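Local coordinates for cytolethal distending toxin protein B (Haemophilus ducreyi, PDB 1SR4) that serves as the DNase I-like subunit of a bacterial genotoxin, probably cutting the DNA of host cells and so blocking their cell cycle, at residues 21-26 / 43-48. Numbering follows the deposited sequence.
Sequences SKWNIN and QEAGSL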
loop_
_atom_site.group_PDB
_atom_site.type_symbol
_atom_site.label_atom_id
_atom_site.label_comp_id
_atom_site.label_asym_id
_atom_site.label_seq_id
_atom_site.Cartn_x
_atom_site.Cartn_y
_atom_site.Cartn_z
ATOM N N SER B 21 9.338 -4.920 7.140
ATOM C CA SER B 21 8.645 -5.509 6.002
ATOM C C SER B 21 7.537 -4.592 5.476
ATOM O O SER B 21 7.295 -4.535 4.262
ATOM C CB SER B 21 8.097 -6.902 6.358
ATOM O OG SER B 21 7.197 -6.848 7.459
ATOM N N LYS B 22 6.900 -3.842 6.374
ATOM C CA LYS B 22 5.823 -2.933 5.972
ATOM C C LYS B 22 6.324 -1.797 5.074
ATOM O O LYS B 22 5.649 -1.403 4.120
ATOM C CB LYS B 22 5.114 -2.353 7.203
ATOM C CG LYS B 22 4.599 -3.421 8.195
ATOM C CD LYS B 22 3.550 -2.839 9.151
ATOM C CE LYS B 22 3.115 -3.849 10.208
ATOM N NZ LYS B 22 1.856 -3.370 10.894
ATOM N N TRP B 23 7.498 -1.256 5.380
ATOM C CA TRP B 23 8.059 -0.204 4.538
ATOM C C TRP B 23 8.399 -0.803 3.169
ATOM O O TRP B 23 8.160 -0.182 2.135
ATOM C CB TRP B 23 9.362 0.353 5.120
ATOM C CG TRP B 23 9.209 1.338 6.227
ATOM C CD1 TRP B 23 9.166 1.066 7.565
ATOM C CD2 TRP B 23 9.124 2.758 6.102
ATOM N NE1 TRP B 23 9.062 2.229 8.282
ATOM C CE2 TRP B 23 9.037 3.287 7.413
ATOM C CE3 TRP B 23 9.122 3.642 5.009
ATOM C CZ2 TRP B 23 8.946 4.657 7.665
ATOM C CZ3 TRP B 23 9.034 5.011 5.261
ATOM C CH2 TRP B 23 8.944 5.503 6.580
ATOM N N ASN B 24 8.949 -2.012 3.161
ATOM C CA ASN B 24 9.352 -2.622 1.900
ATOM C C ASN B 24 8.263 -3.259 1.071
ATOM O O ASN B 24 8.445 -3.467 -0.126
ATOM C CB ASN B 24 10.501 -3.586 2.137
ATOM C CG ASN B 24 11.776 -2.851 2.487
ATOM O OD1 ASN B 24 12.277 -2.050 1.690
ATOM N ND2 ASN B 24 12.287 -3.084 3.686
ATOM N N ILE B 25 7.128 -3.557 1.696
ATOM C CA ILE B 25 6.004 -4.106 0.954
ATOM C C ILE B 25 5.091 -2.944 0.535
ATOM O O ILE B 25 5.047 -2.569 -0.643
ATOM C CB ILE B 25 5.200 -5.116 1.804
ATOM C CG1 ILE B 25 6.071 -6.347 2.083
ATOM C CG2 ILE B 25 3.875 -5.511 1.085
ATOM C CD1 ILE B 25 5.450 -7.334 3.059
ATOM N N ASN B 26 4.407 -2.327 1.498
ATOM C CA ASN B 26 3.459 -1.264 1.169
ATOM C C ASN B 26 3.980 0.152 0.874
ATOM O O ASN B 26 3.588 0.757 -0.135
ATOM C CB ASN B 26 2.392 -1.195 2.257
ATOM C CG ASN B 26 1.667 -2.514 2.437
ATOM O OD1 ASN B 26 1.714 -3.121 3.504
ATOM N ND2 ASN B 26 0.997 -2.971 1.385
ATOM N N GLN B 43 2.187 7.398 9.845
ATOM C CA GLN B 43 1.991 7.480 11.290
ATOM C C GLN B 43 2.429 6.122 11.831
ATOM O O GLN B 43 2.460 5.150 11.089
ATOM C CB GLN B 43 0.531 7.759 11.637
ATOM C CG GLN B 43 -0.042 9.036 11.038
ATOM C CD GLN B 43 -0.484 8.850 9.598
ATOM O OE1 GLN B 43 -1.181 7.892 9.280
ATOM N NE2 GLN B 43 -0.086 9.768 8.719
ATOM N N GLU B 44 2.788 6.058 13.106
ATOM C CA GLU B 44 3.246 4.811 13.717
ATOM C C GLU B 44 4.328 4.201 12.826
ATOM O O GLU B 44 4.335 3.001 12.524
ATOM C CB GLU B 44 2.063 3.852 13.902
ATOM C CG GLU B 44 1.005 4.395 14.881
ATOM C CD GLU B 44 -0.052 3.377 15.229
ATOM O OE1 GLU B 44 0.326 2.227 15.564
ATOM O OE2 GLU B 44 -1.252 3.730 15.169
ATOM N N ALA B 45 5.264 5.052 12.429
ATOM C CA ALA B 45 6.338 4.655 11.532
ATOM C C ALA B 45 7.361 3.669 12.073
ATOM O O ALA B 45 8.058 3.000 11.290
ATOM C CB ALA B 45 7.057 5.910 11.018
ATOM N N GLY B 46 7.458 3.562 13.390
ATOM C CA GLY B 46 8.454 2.670 13.953
ATOM C C GLY B 46 9.829 3.178 13.543
ATOM O O GLY B 46 10.076 4.393 13.555
ATOM N N SER B 47 10.723 2.249 13.197
ATOM C CA SER B 47 12.078 2.570 12.739
ATOM C C SER B 47 12.033 2.817 11.234
ATOM O O SER B 47 11.159 2.281 10.538
ATOM C CB SER B 47 13.036 1.391 12.994
ATOM O OG SER B 47 13.303 1.220 14.372
ATOM N N LEU B 48 12.965 3.612 10.716
ATOM C CA LEU B 48 12.981 3.853 9.267
ATOM C C LEU B 48 13.539 2.620 8.582
ATOM O O LEU B 48 14.053 1.724 9.249
ATOM C CB LEU B 48 13.863 5.059 8.923
ATOM C CG LEU B 48 13.348 6.435 9.362
ATOM C CD1 LEU B 48 14.245 7.543 8.792
ATOM C CD2 LEU B 48 11.916 6.617 8.856
#
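The indole of W23, the one residue of 21-26 that touches 43-48, reaches from helix 20-31 to the loop and presents its N-H to the loop backbone. NE1 donates a hydrogen bond to A45 O at 3.3 Å, with an N-H...O angle of 154°. The acceptor lies at the ring edge, close to the indole plane, and the donor in turn sits in the carbonyl plane of A45. A second carbonyl oxygen, S47 O, comes within 3.1 Å of W23 NE1 from an oblique direction, two residues further along the loop. The reach depends on the torsions of W23: CG stands anti to the carbonyl carbon (chi1 -79°), and chi2 of 91° stands the indole plane roughly perpendicular to the plane of CA, CB and CG, with NE1 turned to the loop.

The benzo half meets aliphatic carbon. CZ2 of W23 touches A45 CB at 4.0 Å and L48 CD2 at 3.8 Å, the methyl coming in obliquely, while L48 CA lies over one ring face, offset toward the rim. Although its CB points away, L48 swings this methyl back to the indole.

On the helix, S21 OG is hydrogen-bonded to D50 of the neighbouring CdtC subunit. S47 N is hydrogen-bonded to N19 OD1, just ahead of the helix, giving the loop a second tie there. L12 and P49 also pack on W23, as does V101 of strand 98-102, and helix 20-31 is thereby joined to the loop between strands 39-43 and 53-54 of the eight-stranded sheet, one of the two in the DNase I-like sandwich.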